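Local coordinates for protein purine nucleoside phosphorylase (Anopheles gambiae, PDB 2P4S) that catalyses the phosphate-dependent cleavage of inosine, 2'-deoxyinosine and, less readily, guanosine and 2'-deoxyguanosine to free purine base and pentose 1-phosphate in purine salvage, at residues N256-A259 with K260-A263. Numbering follows the deposited sequence.
Sequences NQQA and KVIA
Lys260 runs back along helix 253-265 past Asn256 and Gln257, one turn earlier. Its CB lies 3.5 Å from Gln257 O. CG, anti to its own carbonyl carbon (chi1 -66°), comes to 3.5 Å from Asn256 O, and the chain stays extended from there. The side chains of Lys260 and Gln257 cross at about a right angle, Lys260 CD 4.1 Å from Gln257 OE1, a loose contact. At the tip NZ forms a salt bridge with Glu274 on strand 272-279. Gln258 crosses Ile262 similarly: its chain bends at chi2 (58°), and CG meets Ile262 CD1 at 3.7 Å while Gln258 NE2 lies against Ile262 CG1. Ile262 CG1 in turn packs on Gln258 O, which accepts a nearly straight hydrogen bond from Ile262 N (2.8 Å, 170° at the hydrogen). Ala263 N hydrogen-bonds to Ala259 O at 2.8 Å, whereas the hydrogen bonds of Lys260 N to Asn256 O and Val261 N to Gln257 O are longer, both 3.3 Å. Ala259 and Ile262 touch Phe359 of helix 353-370, and Ala259 also touches Phe321. The chemistry is that of an amphipathic surface helix: i to i+4 backbone hydrogen bonds make the turn, methylenes lie over its carbonyl oxygens, and the lysine's charge ties it to the neighbouring strand.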
# COMPACT_ATOMS: atom_id res chain seq x y z
N ASN A 256 21.48 15.23 -14.10
CA ASN A 256 20.65 16.32 -13.56
C ASN A 256 21.37 17.68 -13.61
O ASN A 256 20.76 18.68 -13.97
CB ASN A 256 20.21 16.01 -12.12
CG ASN A 256 18.99 15.09 -12.06
OD1 ASN A 256 18.39 14.90 -10.99
ND2 ASN A 256 18.61 14.55 -13.18
N GLN A 257 22.64 17.70 -13.25
CA GLN A 257 23.49 18.91 -13.40
C GLN A 257 23.59 19.39 -14.87
O GLN A 257 23.45 20.59 -15.16
CB GLN A 257 24.90 18.69 -12.76
CG GLN A 257 25.76 20.02 -12.61
CD GLN A 257 25.01 21.08 -11.76
OE1 GLN A 257 24.55 20.76 -10.67
NE2 GLN A 257 24.82 22.30 -12.30
N GLN A 258 23.78 18.47 -15.82
CA GLN A 258 23.87 18.86 -17.25
C GLN A 258 22.54 19.47 -17.76
O GLN A 258 22.52 20.47 -18.50
CB GLN A 258 24.37 17.69 -18.12
CG GLN A 258 24.54 18.02 -19.62
CD GLN A 258 25.52 19.20 -19.91
OE1 GLN A 258 26.33 19.57 -19.06
NE2 GLN A 258 25.43 19.78 -21.13
N ALA A 259 21.43 18.86 -17.35
CA ALA A 259 20.07 19.40 -17.58
C ALA A 259 19.88 20.85 -17.15
O ALA A 259 19.22 21.65 -17.83
CB ALA A 259 19.03 18.48 -16.88
N LYS A 260 20.46 21.21 -16.01
CA LYS A 260 20.38 22.58 -15.54
C LYS A 260 21.19 23.54 -16.45
O LYS A 260 20.81 24.68 -16.65
CB LYS A 260 20.85 22.69 -14.09
CG LYS A 260 19.99 21.97 -13.07
CD LYS A 260 20.70 21.86 -11.70
CE LYS A 260 19.76 21.31 -10.65
NZ LYS A 260 20.39 21.06 -9.27
N VAL A 261 22.32 23.05 -16.97
CA VAL A 261 23.14 23.77 -17.93
C VAL A 261 22.43 23.92 -19.28
O VAL A 261 22.38 25.04 -19.84
CB VAL A 261 24.50 23.06 -18.11
CG1 VAL A 261 25.33 23.76 -19.20
CG2 VAL A 261 25.28 23.01 -16.77
N ILE A 262 21.84 22.82 -19.78
CA ILE A 262 21.01 22.85 -20.97
C ILE A 262 19.82 23.79 -20.80
O ILE A 262 19.50 24.56 -21.69
CB ILE A 262 20.50 21.38 -21.33
CG1 ILE A 262 21.69 20.47 -21.70
CG2 ILE A 262 19.37 21.44 -22.35
CD1 ILE A 262 21.48 18.95 -21.41
N ALA A 263 19.16 23.75 -19.64
CA ALA A 263 18.00 24.62 -19.41
C ALA A 263 18.36 26.05 -19.70
O ALA A 263 17.60 26.76 -20.36
CB ALA A 263 17.45 24.49 -17.97